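Local structure of lysozyme (6UKC) at residues A[28-33]-A[92-97]; A[46-49]-A[53-56]; A[63-68]-A[72-77]; A[103-106]-A[111-114]. The protein probably hydrolyses the beta-1,4 linkages between N-acetylmuramic acid and N-acetylglucosamine in bacterial peptidoglycan, and those of chitodextrins, as a C-type lysozyme of innate immunity. All coordinates share one frame; numbering follows the deposited sequence.

Contact 1 (A[28-33]-A[92-97]); sequences KNWVCI and RCAETI
Trp30 and Ala94 mark the closest backbone approach of two helices, 24-38 and 88-105, with 9.0 Å between their CA atoms, a gap that one large side chain bridges. Both helices belong to the helical lobe of the C-type lysozyme fold, glycosyl hydrolase family 22, and they meet near the centre of the molecule. Both Trp30 and Ala94 direct their CB toward the opposite helix. The indole starts with CG beside its own backbone N and anti to the carbonyl carbon (chi1 -71°), which carries the six-membered ring over to helix 88-105. There CH2 of Trp30 lies 3.5 Å from CB of Ala94, and CZ3 stands 3.7 Å from the same methyl, which therefore meets the far end of the ring obliquely. CH2 of Trp30 also comes within 3.6 Å of the carbonyl O of Ala94, so the ring lies against the backbone as well as the methyl. Farther along, CZ2 of Trp30 passes 4.3 Å from CG of Glu95, adding an aliphatic flank. Tyr111 and Trp114 meet the indole edge-to-face, and Leu16 of helix 9-20 and Leu91 touch it as well, which places Trp30 inside an aromatic and aliphatic core. Its one polar atom is not left without a partner: Trp30 NE1 donates to a water lying in the indole plane at the ring edge, 3.0 Å away. The Glu95 side chain runs extended at chi2 (179°) and brings OE1 to within 2.5 Å of this water, which donates a hydrogen to it.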
loop_
_atom_site.group_PDB
_atom_site.type_symbol
_atom_site.label_atom_id
_atom_site.label_comp_id
_atom_site.label_asym_id
_atom_site.label_seq_id
_atom_site.Cartn_x
_atom_site.Cartn_y
_atom_site.Cartn_z
ATOM N N LYS A 28 1.477 -2.882 -11.055
ATOM C CA LYS A 28 0.540 -1.831 -11.559
ATOM C C LYS A 28 -0.467 -1.491 -10.452
ATOM O O LYS A 28 -0.821 -0.292 -10.302
ATOM C CB LYS A 28 -0.141 -2.259 -12.862
ATOM C CG LYS A 28 -1.104 -3.432 -12.762
ATOM C CD LYS A 28 -1.437 -3.984 -14.124
ATOM C CE LYS A 28 -2.667 -4.864 -14.142
ATOM N NZ LYS A 28 -2.861 -5.417 -15.511
ATOM N N ASN A 29 -0.883 -2.497 -9.677
ATOM C CA ASN A 29 -1.862 -2.303 -8.580
ATOM C C ASN A 29 -1.185 -1.544 -7.428
ATOM O O ASN A 29 -1.836 -0.632 -6.878
ATOM C CB ASN A 29 -2.517 -3.620 -8.164
ATOM C CG ASN A 29 -3.646 -4.015 -9.096
ATOM O OD1 ASN A 29 -4.612 -3.281 -9.221
ATOM N ND2 ASN A 29 -3.512 -5.131 -9.801
ATOM N N TRP A 30 0.044 -1.896 -7.029
ATOM C CA TRP A 30 0.642 -1.226 -5.841
ATOM C C TRP A 30 0.990 0.225 -6.214
ATOM O O TRP A 30 0.725 1.145 -5.391
ATOM C CB TRP A 30 1.834 -2.008 -5.250
ATOM C CG TRP A 30 1.477 -3.290 -4.558
ATOM C CD1 TRP A 30 2.063 -4.507 -4.774
ATOM C CD2 TRP A 30 0.505 -3.498 -3.504
ATOM N NE1 TRP A 30 1.509 -5.462 -3.956
ATOM C CE2 TRP A 30 0.548 -4.876 -3.167
ATOM C CE3 TRP A 30 -0.402 -2.675 -2.820
ATOM C CZ2 TRP A 30 -0.272 -5.438 -2.191
ATOM C CZ3 TRP A 30 -1.230 -3.233 -1.868
ATOM C CH2 TRP A 30 -1.154 -4.592 -1.548
ATOM N N VAL A 31 1.524 0.458 -7.415
ATOM C CA VAL A 31 1.867 1.845 -7.867
ATOM C C VAL A 31 0.609 2.738 -7.802
ATOM O O VAL A 31 0.663 3.891 -7.231
ATOM C CB VAL A 31 2.483 1.811 -9.276
ATOM C CG1 VAL A 31 2.601 3.195 -9.888
ATOM C CG2 VAL A 31 3.840 1.105 -9.277
ATOM N N CYS A 32 -0.492 2.259 -8.382
ATOM C CA CYS A 32 -1.766 3.015 -8.451
ATOM C C CYS A 32 -2.234 3.340 -7.021
ATOM O O CYS A 32 -2.595 4.550 -6.756
ATOM C CB CYS A 32 -2.841 2.255 -9.210
ATOM S SG CYS A 32 -4.292 3.284 -9.529
ATOM N N ILE A 33 -2.252 2.317 -6.150
ATOM C CA ILE A 33 -2.721 2.460 -4.742
ATOM C C ILE A 33 -1.829 3.480 -4.038
ATOM O O ILE A 33 -2.419 4.409 -3.429
ATOM C CB ILE A 33 -2.801 1.115 -4.005
ATOM C CG1 ILE A 33 -3.937 0.272 -4.587
ATOM C CG2 ILE A 33 -2.973 1.325 -2.502
ATOM C CD1 ILE A 33 -3.847 -1.189 -4.225
ATOM N N ARG A 92 5.233 -6.055 2.911
ATOM C CA ARG A 92 4.895 -7.329 3.588
ATOM C C ARG A 92 3.482 -7.187 4.183
ATOM O O ARG A 92 2.630 -8.084 3.944
ATOM C CB ARG A 92 5.971 -7.702 4.606
ATOM C CG ARG A 92 5.813 -9.097 5.198
ATOM C CD ARG A 92 6.986 -9.456 6.108
ATOM N NE ARG A 92 8.186 -9.649 5.299
ATOM C CZ ARG A 92 9.377 -9.080 5.514
ATOM N NH1 ARG A 92 9.586 -8.316 6.573
ATOM N NH2 ARG A 92 10.384 -9.323 4.695
ATOM N N CYS A 93 3.198 -6.061 4.850
ATOM C CA CYS A 93 1.909 -5.866 5.561
ATOM C C CYS A 93 0.765 -5.621 4.556
ATOM O O CYS A 93 -0.386 -6.155 4.772
ATOM C CB CYS A 93 2.013 -4.752 6.589
ATOM S SG CYS A 93 0.482 -4.505 7.520
ATOM N N ALA A 94 1.025 -4.878 3.478
ATOM C CA ALA A 94 0.011 -4.667 2.411
ATOM C C ALA A 94 -0.354 -6.037 1.809
ATOM O O ALA A 94 -1.549 -6.321 1.640
ATOM C CB ALA A 94 0.492 -3.664 1.372
ATOM N N GLU A 95 0.617 -6.914 1.562
ATOM C CA GLU A 95 0.302 -8.249 0.980
ATOM C C GLU A 95 -0.559 -9.066 1.944
ATOM O O GLU A 95 -1.364 -9.882 1.452
ATOM C CB GLU A 95 1.584 -9.006 0.667
ATOM C CG GLU A 95 2.309 -8.396 -0.514
ATOM C CD GLU A 95 3.619 -9.066 -0.875
ATOM O OE1 GLU A 95 4.019 -8.977 -2.038
ATOM O OE2 GLU A 95 4.229 -9.654 0.023
ATOM N N THR A 96 -0.341 -8.928 3.256
ATOM C CA THR A 96 -1.198 -9.557 4.301
ATOM C C THR A 96 -2.609 -8.945 4.278
ATOM O O THR A 96 -3.603 -9.717 4.444
ATOM C CB THR A 96 -0.582 -9.388 5.693
ATOM O OG1 THR A 96 0.653 -10.084 5.621
ATOM C CG2 THR A 96 -1.437 -9.939 6.817
ATOM N N ILE A 97 -2.704 -7.612 4.160
ATOM C CA ILE A 97 -4.031 -6.927 4.060
ATOM C C ILE A 97 -4.759 -7.467 2.818
ATOM O O ILE A 97 -5.929 -7.883 2.953
ATOM C CB ILE A 97 -3.872 -5.398 4.040
ATOM C CG1 ILE A 97 -3.356 -4.888 5.392
ATOM C CG2 ILE A 97 -5.170 -4.705 3.622
ATOM C CD1 ILE A 97 -2.941 -3.456 5.378
HETATM O O HOH W 1 2.710 -8.160 -3.942
#

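Contact 2 (A[46-49]-A[53-56]); sequences NRNR and TDYG
Asn48 and Asp54 reach for each other with side chains that cross at about a right angle, the amide and carboxylate planes turned 52° apart. ND2 of Asn48 donates to OD2 of Asp54 over 2.8 Å, nearly straight at 163° about the hydrogen. The bond is lopsided: OD2 lies close to the plane of the amide, yet the nitrogen comes down on the carboxylate from above its plane. The other oxygen, OD1, takes a hydrogen bond from Asn61, the stronger partner of this carboxylate, and ND2 of Asn48 has a further weak bond to Ser52. Asp54 thus links Asn48, just past strand 45-47, with Asn61 of strand 60-61. The backbone beneath is a beta hairpin, strands 45-47 and 53-55 of the small antiparallel sheet in the beta lobe of the lysozyme fold. Asn46 and Asp54 form its hydrogen-bonded pair, with Asp54 N to Asn46 O at 2.8 Å and Asn46 N to Asp54 O at 3.0 Å. Arg47 and Thr53 make the next, non-hydrogen-bonded pair, and their side chains lie alongside one another on the sheet face away from Asn46 and Asp54. CG of Arg47 passes 3.8 Å from OG1 of Thr53; the arginine then runs extended to NE, where a water bridges back, 2.6 Å from Arg47 NE and 2.9 Å from Thr53 OG1. The methyl of Thr53 takes another course: CG2, anti to the backbone N, sits 3.3 Å above the ring plane of Tyr55, offset toward the rim.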
loop_
_atom_site.group_PDB
_atom_site.type_symbol
_atom_site.label_atom_id
_atom_site.label_comp_id
_atom_site.label_asym_id
_atom_site.label_seq_id
_atom_site.Cartn_x
_atom_site.Cartn_y
_atom_site.Cartn_z
ATOM N N ASN A 46 -2.079 10.113 8.554
ATOM C CA ASN A 46 -3.404 10.775 8.649
ATOM C C ASN A 46 -4.104 10.308 9.918
ATOM O O ASN A 46 -4.363 9.082 10.079
ATOM C CB ASN A 46 -4.252 10.555 7.398
ATOM C CG ASN A 46 -3.869 11.520 6.293
ATOM O OD1 ASN A 46 -4.314 12.670 6.268
ATOM N ND2 ASN A 46 -3.009 11.066 5.394
ATOM N N ARG A 47 -4.388 11.272 10.784
ATOM C CA ARG A 47 -5.005 11.028 12.100
ATOM C C ARG A 47 -6.498 11.223 11.918
ATOM O O ARG A 47 -6.898 12.363 11.711
ATOM C CB ARG A 47 -4.364 11.921 13.161
ATOM C CG ARG A 47 -2.897 11.583 13.370
ATOM C CD ARG A 47 -2.192 12.300 14.501
ATOM N NE ARG A 47 -0.799 11.863 14.485
ATOM C CZ ARG A 47 0.175 12.430 13.780
ATOM N NH1 ARG A 47 -0.061 13.504 13.048
ATOM N NH2 ARG A 47 1.397 11.927 13.829
ATOM N N ASN A 48 -7.257 10.135 12.001
ATOM C CA ASN A 48 -8.705 10.125 11.695
ATOM C C ASN A 48 -9.523 10.548 12.915
ATOM O O ASN A 48 -8.957 10.633 14.021
ATOM C CB ASN A 48 -9.090 8.754 11.152
ATOM C CG ASN A 48 -8.245 8.471 9.932
ATOM O OD1 ASN A 48 -7.985 9.389 9.151
ATOM N ND2 ASN A 48 -7.737 7.255 9.816
ATOM N N ARG A 49 -10.817 10.789 12.682
ATOM C CA ARG A 49 -11.811 11.234 13.693
ATOM C C ARG A 49 -12.130 10.112 14.680
ATOM O O ARG A 49 -12.609 10.414 15.776
ATOM C CB ARG A 49 -13.088 11.677 12.979
ATOM C CG ARG A 49 -12.913 13.009 12.276
ATOM C CD ARG A 49 -13.289 14.200 13.149
ATOM N NE ARG A 49 -13.280 15.371 12.287
ATOM C CZ ARG A 49 -14.110 15.564 11.268
ATOM N NH1 ARG A 49 -15.062 14.683 10.992
ATOM N NH2 ARG A 49 -13.982 16.649 10.528
ATOM N N THR A 53 -5.093 5.911 13.069
ATOM C CA THR A 53 -4.075 6.614 12.254
ATOM C C THR A 53 -3.773 5.739 11.043
ATOM O O THR A 53 -3.702 4.492 11.211
ATOM C CB THR A 53 -2.821 6.943 13.078
ATOM O OG1 THR A 53 -3.254 7.832 14.110
ATOM C CG2 THR A 53 -1.710 7.580 12.270
ATOM N N ASP A 54 -3.621 6.377 9.881
ATOM C CA ASP A 54 -3.159 5.708 8.636
ATOM C C ASP A 54 -1.661 6.014 8.478
ATOM O O ASP A 54 -1.282 7.205 8.665
ATOM C CB ASP A 54 -4.057 6.165 7.487
ATOM C CG ASP A 54 -5.514 5.780 7.681
ATOM O OD1 ASP A 54 -5.751 4.637 8.135
ATOM O OD2 ASP A 54 -6.401 6.620 7.399
ATOM N N TYR A 55 -0.841 5.001 8.164
ATOM C CA TYR A 55 0.640 5.116 8.161
ATOM C C TYR A 55 1.267 4.749 6.806
ATOM O O TYR A 55 0.973 3.685 6.217
ATOM C CB TYR A 55 1.244 4.208 9.238
ATOM C CG TYR A 55 0.972 4.603 10.668
ATOM C CD1 TYR A 55 -0.175 4.172 11.332
ATOM C CD2 TYR A 55 1.870 5.401 11.365
ATOM C CE1 TYR A 55 -0.405 4.507 12.659
ATOM C CE2 TYR A 55 1.650 5.756 12.688
ATOM C CZ TYR A 55 0.525 5.281 13.345
ATOM O OH TYR A 55 0.304 5.645 14.638
ATOM N N GLY A 56 2.195 5.596 6.363
ATOM C CA GLY A 56 3.136 5.312 5.265
ATOM C C GLY A 56 2.512 5.411 3.882
ATOM O O GLY A 56 1.393 5.901 3.749
HETATM O O HOH W 2 -1.238 9.414 15.363
#

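Contact 3 (A[63-68]-A[72-77]); sequences KYWCGS and KNVCKI
Tyr64 O accepts the backbone N-H of Val74 at 2.8 Å, almost straight (171° at the hydrogen) and in the carbonyl plane. Cys75 N bonds to Trp65 O at 2.8 Å, also in the carbonyl plane, so the successive carbonyls of Tyr64 and Trp65 hold the two central residues of the type I turn from Asn73 to Lys76. Gly67 N adds a bond to Ile77 O, and Lys72 N one to Lys63 O, the last approaching from above the carbonyl plane. This is the long irregular loop that follows strand 60-61 in the beta lobe of a C-type lysozyme, where disulfides and main-chain bonds stand in for regular structure. Asn73, its CG anti to the backbone N (chi1 -164°), turns its amide in between the two segments: OD1 accepts Ile77 N at 3.0 Å and lies 3.2 Å from Cys66 CA. The Trp65 side chain lies alongside that of Val74, with Trp65 CE3 3.8 Å from Val74 CB, an oblique approach. CB of Cys66 rests 3.8 Å from CG2 of Ile77. Disulfides Cys66-Cys79 and Cys75-Cys93 flank this mesh, which implies that covalent links and main-chain bonds together fix the loop's shape.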
loop_
_atom_site.group_PDB
_atom_site.type_symbol
_atom_site.label_atom_id
_atom_site.label_comp_id
_atom_site.label_asym_id
_atom_site.label_seq_id
_atom_site.Cartn_x
_atom_site.Cartn_y
_atom_site.Cartn_z
ATOM N N LYS A 63 -5.932 0.467 13.614
ATOM C CA LYS A 63 -7.080 -0.214 14.277
ATOM C C LYS A 63 -6.957 -1.737 14.114
ATOM O O LYS A 63 -7.396 -2.422 15.061
ATOM C CB LYS A 63 -8.455 0.264 13.791
ATOM C CG LYS A 63 -9.624 -0.482 14.436
ATOM C CD LYS A 63 -10.906 0.314 14.666
ATOM C CE LYS A 63 -10.824 1.179 15.909
ATOM N NZ LYS A 63 -12.134 1.340 16.600
ATOM N N TYR A 64 -6.410 -2.251 12.989
ATOM C CA TYR A 64 -6.386 -3.711 12.654
ATOM C C TYR A 64 -4.967 -4.250 12.406
ATOM O O TYR A 64 -4.686 -5.407 12.741
ATOM C CB TYR A 64 -7.254 -3.980 11.414
ATOM C CG TYR A 64 -8.608 -3.315 11.462
ATOM C CD1 TYR A 64 -9.610 -3.788 12.304
ATOM C CD2 TYR A 64 -8.870 -2.179 10.706
ATOM C CE1 TYR A 64 -10.848 -3.165 12.374
ATOM C CE2 TYR A 64 -10.106 -1.544 10.764
ATOM C CZ TYR A 64 -11.094 -2.041 11.600
ATOM O OH TYR A 64 -12.305 -1.430 11.653
ATOM N N TRP A 65 -4.089 -3.454 11.803
ATOM C CA TRP A 65 -2.976 -3.952 10.954
ATOM C C TRP A 65 -1.627 -3.808 11.648
ATOM O O TRP A 65 -0.839 -4.776 11.599
ATOM C CB TRP A 65 -2.993 -3.251 9.590
ATOM C CG TRP A 65 -4.282 -3.453 8.848
ATOM C CD1 TRP A 65 -5.173 -2.488 8.486
ATOM C CD2 TRP A 65 -4.864 -4.701 8.425
ATOM N NE1 TRP A 65 -6.240 -3.039 7.828
ATOM C CE2 TRP A 65 -6.082 -4.398 7.783
ATOM C CE3 TRP A 65 -4.475 -6.036 8.508
ATOM C CZ2 TRP A 65 -6.920 -5.379 7.260
ATOM C CZ3 TRP A 65 -5.286 -7.003 7.961
ATOM C CH2 TRP A 65 -6.492 -6.681 7.356
ATOM N N CYS A 66 -1.369 -2.677 12.301
ATOM C CA CYS A 66 -0.109 -2.451 13.063
ATOM C C CYS A 66 -0.407 -1.900 14.464
ATOM O O CYS A 66 -1.536 -1.400 14.681
ATOM C CB CYS A 66 0.797 -1.491 12.311
ATOM S SG CYS A 66 -0.037 0.082 12.023
ATOM N N GLY A 67 0.593 -1.984 15.355
ATOM C CA GLY A 67 0.634 -1.243 16.628
ATOM C C GLY A 67 0.033 -2.041 17.773
ATOM O O GLY A 67 -1.196 -2.168 17.787
ATOM N N SER A 68 0.873 -2.543 18.691
ATOM C CA SER A 68 0.516 -3.277 19.946
ATOM C C SER A 68 -0.509 -2.510 20.799
ATOM O O SER A 68 -1.408 -3.155 21.369
ATOM C CB SER A 68 1.757 -3.538 20.772
ATOM O OG SER A 68 2.473 -4.651 20.265
ATOM N N LYS A 72 -6.120 -3.920 17.039
ATOM C CA LYS A 72 -5.378 -5.187 16.807
ATOM C C LYS A 72 -4.070 -4.877 16.060
ATOM O O LYS A 72 -3.834 -3.710 15.697
ATOM C CB LYS A 72 -6.235 -6.199 16.027
ATOM C CG LYS A 72 -7.583 -6.543 16.647
ATOM C CD LYS A 72 -7.477 -7.400 17.880
ATOM C CE LYS A 72 -8.822 -7.671 18.523
ATOM N NZ LYS A 72 -8.701 -8.166 19.920
ATOM N N ASN A 73 -3.271 -5.922 15.834
ATOM C CA ASN A 73 -1.919 -5.877 15.222
ATOM C C ASN A 73 -1.758 -7.088 14.283
ATOM O O ASN A 73 -0.819 -7.885 14.491
ATOM C CB ASN A 73 -0.855 -5.820 16.329
ATOM C CG ASN A 73 0.512 -5.393 15.835
ATOM O OD1 ASN A 73 0.679 -5.060 14.665
ATOM N ND2 ASN A 73 1.493 -5.388 16.716
ATOM N N VAL A 74 -2.616 -7.231 13.267
ATOM C CA VAL A 74 -2.593 -8.463 12.417
ATOM C C VAL A 74 -1.199 -8.631 11.798
ATOM O O VAL A 74 -0.695 -9.758 11.766
ATOM C CB VAL A 74 -3.706 -8.476 11.359
ATOM C CG1 VAL A 74 -3.472 -9.542 10.298
ATOM C CG2 VAL A 74 -5.068 -8.679 12.010
ATOM N N CYS A 75 -0.556 -7.549 11.377
ATOM C CA CYS A 75 0.773 -7.599 10.707
ATOM C C CYS A 75 1.903 -7.779 11.723
ATOM O O CYS A 75 3.076 -7.960 11.273
ATOM C CB CYS A 75 1.013 -6.355 9.865
ATOM S SG CYS A 75 0.005 -6.318 8.365
ATOM N N LYS A 76 1.565 -7.716 13.022
ATOM C CA LYS A 76 2.498 -7.982 14.149
ATOM C C LYS A 76 3.719 -7.081 13.997
ATOM O O LYS A 76 4.844 -7.592 13.997
ATOM C CB LYS A 76 2.843 -9.475 14.202
ATOM C CG LYS A 76 1.681 -10.335 14.690
ATOM C CD LYS A 76 1.263 -10.042 16.141
ATOM C CE LYS A 76 -0.241 -9.966 16.388
ATOM N NZ LYS A 76 -0.870 -11.306 16.494
ATOM N N ILE A 77 3.471 -5.786 13.850
ATOM C CA ILE A 77 4.511 -4.772 13.549
ATOM C C ILE A 77 4.099 -3.458 14.214
ATOM O O ILE A 77 2.904 -3.119 14.238
ATOM C CB ILE A 77 4.699 -4.678 12.016
ATOM C CG1 ILE A 77 6.044 -4.066 11.638
ATOM C CG2 ILE A 77 3.553 -3.936 11.340
ATOM C CD1 ILE A 77 7.188 -5.022 11.759
#

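Contact 4 (A[103-106]-A[111-114]); sequences RFRG and YSAW
The C-terminal end of helix 88-105 and the loop that doubles back to helix 115-121 meet here, Arg105 of the last helical turn reaching across to Ser112. Gly106 lets the chain leave the helix, its phi positive at 126°, and a short connection then brings the backbone back, although the CA atoms of Arg105 and Ser112 remain 8.6 Å apart. The side chain of Arg105 spans that distance. It bends at both chi2 and chi3 (93° and 95°) instead of extending, which brings its guanidinium beside Ser112. Arg105 NE lies 3.5 Å from Ser112 OG, and Arg105 NH2 lies 3.5 Å from Ser112 O. The backbone N of Ala113 sits at the guanidinium edge, near its plane, 4.1 Å from Arg105 NH2. The positive group thus lies beside both oxygens of one serine. Those oxygens have firmer partners: OG of Ser112 is hydrogen-bonded to the carbonyl of Lys109, within the same loop, and O of Ser112 to the side-chain amide of Asn118 on helix 115-121. Behind Ser112 the loop folds into a turn in which Trp114 N bonds to Tyr111 O at 3.1 Å, and Trp114 takes the N-cap position of helix 115-121. The contact lies at the surface. On its inner side, Ser112 and Ala113 pack on Thr101 of helix 88-105, while Tyr111 and Trp114 turn inward onto Asn29, Ile33 and Glu37 of helix 24-38.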
loop_
_atom_site.group_PDB
_atom_site.type_symbol
_atom_site.label_atom_id
_atom_site.label_comp_id
_atom_site.label_asym_id
_atom_site.label_seq_id
_atom_site.Cartn_x
_atom_site.Cartn_y
_atom_site.Cartn_z
ATOM N N ARG A 103 -9.430 -13.394 1.327
ATOM C CA ARG A 103 -9.939 -14.512 2.163
ATOM C C ARG A 103 -11.433 -14.322 2.436
ATOM O O ARG A 103 -12.198 -15.224 2.060
ATOM C CB ARG A 103 -9.105 -14.615 3.444
ATOM C CG ARG A 103 -9.713 -15.436 4.571
ATOM C CD ARG A 103 -8.797 -16.557 5.023
ATOM N NE ARG A 103 -8.859 -17.646 4.049
ATOM C CZ ARG A 103 -8.166 -18.782 4.104
ATOM N NH1 ARG A 103 -7.327 -19.018 5.104
ATOM N NH2 ARG A 103 -8.322 -19.683 3.145
ATOM N N PHE A 104 -11.831 -13.187 3.022
ATOM C CA PHE A 104 -13.229 -12.893 3.444
ATOM C C PHE A 104 -14.104 -12.396 2.281
ATOM O O PHE A 104 -15.307 -12.648 2.319
ATOM C CB PHE A 104 -13.220 -11.906 4.609
ATOM C CG PHE A 104 -12.800 -12.562 5.897
ATOM C CD1 PHE A 104 -13.711 -13.315 6.631
ATOM C CD2 PHE A 104 -11.485 -12.491 6.342
ATOM C CE1 PHE A 104 -13.318 -13.951 7.799
ATOM C CE2 PHE A 104 -11.095 -13.141 7.503
ATOM C CZ PHE A 104 -12.013 -13.861 8.232
ATOM N N ARG A 105 -13.544 -11.711 1.285
ATOM C CA ARG A 105 -14.330 -10.945 0.282
ATOM C C ARG A 105 -14.526 -11.795 -0.983
ATOM O O ARG A 105 -15.578 -11.674 -1.621
ATOM C CB ARG A 105 -13.649 -9.597 0.008
ATOM C CG ARG A 105 -14.617 -8.427 -0.075
ATOM C CD ARG A 105 -14.828 -7.699 1.236
ATOM N NE ARG A 105 -13.926 -6.557 1.272
ATOM C CZ ARG A 105 -14.185 -5.340 1.769
ATOM N NH1 ARG A 105 -15.356 -5.041 2.315
ATOM N NH2 ARG A 105 -13.243 -4.413 1.707
ATOM N N GLY A 106 -13.553 -12.623 -1.344
ATOM C CA GLY A 106 -13.652 -13.508 -2.517
ATOM C C GLY A 106 -12.473 -13.301 -3.438
ATOM O O GLY A 106 -11.779 -12.246 -3.303
ATOM N N TYR A 111 -7.537 -6.070 -3.079
ATOM C CA TYR A 111 -7.142 -4.637 -3.025
ATOM C C TYR A 111 -8.314 -3.749 -2.592
ATOM O O TYR A 111 -8.061 -2.561 -2.349
ATOM C CB TYR A 111 -6.578 -4.182 -4.363
ATOM C CG TYR A 111 -5.327 -4.898 -4.791
ATOM C CD1 TYR A 111 -4.106 -4.639 -4.190
ATOM C CD2 TYR A 111 -5.343 -5.777 -5.859
ATOM C CE1 TYR A 111 -2.939 -5.265 -4.606
ATOM C CE2 TYR A 111 -4.185 -6.413 -6.283
ATOM C CZ TYR A 111 -2.976 -6.155 -5.659
ATOM O OH TYR A 111 -1.831 -6.770 -6.108
ATOM N N SER A 112 -9.528 -4.296 -2.478
ATOM C CA SER A 112 -10.756 -3.531 -2.138
ATOM C C SER A 112 -10.692 -3.018 -0.690
ATOM O O SER A 112 -11.548 -2.206 -0.336
ATOM C CB SER A 112 -12.010 -4.316 -2.425
ATOM O OG SER A 112 -12.201 -5.367 -1.497
ATOM N N ALA A 113 -9.666 -3.397 0.088
ATOM C CA ALA A 113 -9.376 -2.882 1.451
ATOM C C ALA A 113 -8.922 -1.416 1.391
ATOM O O ALA A 113 -8.981 -0.740 2.442
ATOM C CB ALA A 113 -8.332 -3.733 2.127
ATOM N N TRP A 114 -8.514 -0.933 0.213
ATOM C CA TRP A 114 -8.022 0.460 0.006
ATOM C C TRP A 114 -9.097 1.332 -0.652
ATOM O O TRP A 114 -9.567 0.971 -1.752
ATOM C CB TRP A 114 -6.746 0.451 -0.834
ATOM C CG TRP A 114 -5.529 0.093 -0.045
ATOM C CD1 TRP A 114 -4.719 0.958 0.633
ATOM C CD2 TRP A 114 -4.980 -1.219 0.148
ATOM N NE1 TRP A 114 -3.710 0.268 1.242
ATOM C CE2 TRP A 114 -3.831 -1.063 0.945
ATOM C CE3 TRP A 114 -5.318 -2.499 -0.298
ATOM C CZ2 TRP A 114 -3.041 -2.144 1.327
ATOM C CZ3 TRP A 114 -4.535 -3.563 0.079
ATOM C CH2 TRP A 114 -3.410 -3.384 0.877
#

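How the contacts relate
From the N terminus, the chain first enters contact 1 on helix 24-38, and the long loop that this contact closes returns on helix 88-105. Contacts 2 and 3 are nested inside that loop and follow each other in series: the hairpin 46-56 closes first, then the irregular loop 63-77. Tyr55 packs on Cys66 between them. Contact 3 is joined to contact 1 by the Cys75-Cys93 disulfide and by Trp65 against Ile97, which fastens the beta lobe to the helical lobe. Contact 4 opens after contact 1 has closed, farther along helix 88-105, and closes the short connection from that helix's end toward helix 115-121; Trp114 packs on Trp30 and Ile97. No pairs cross.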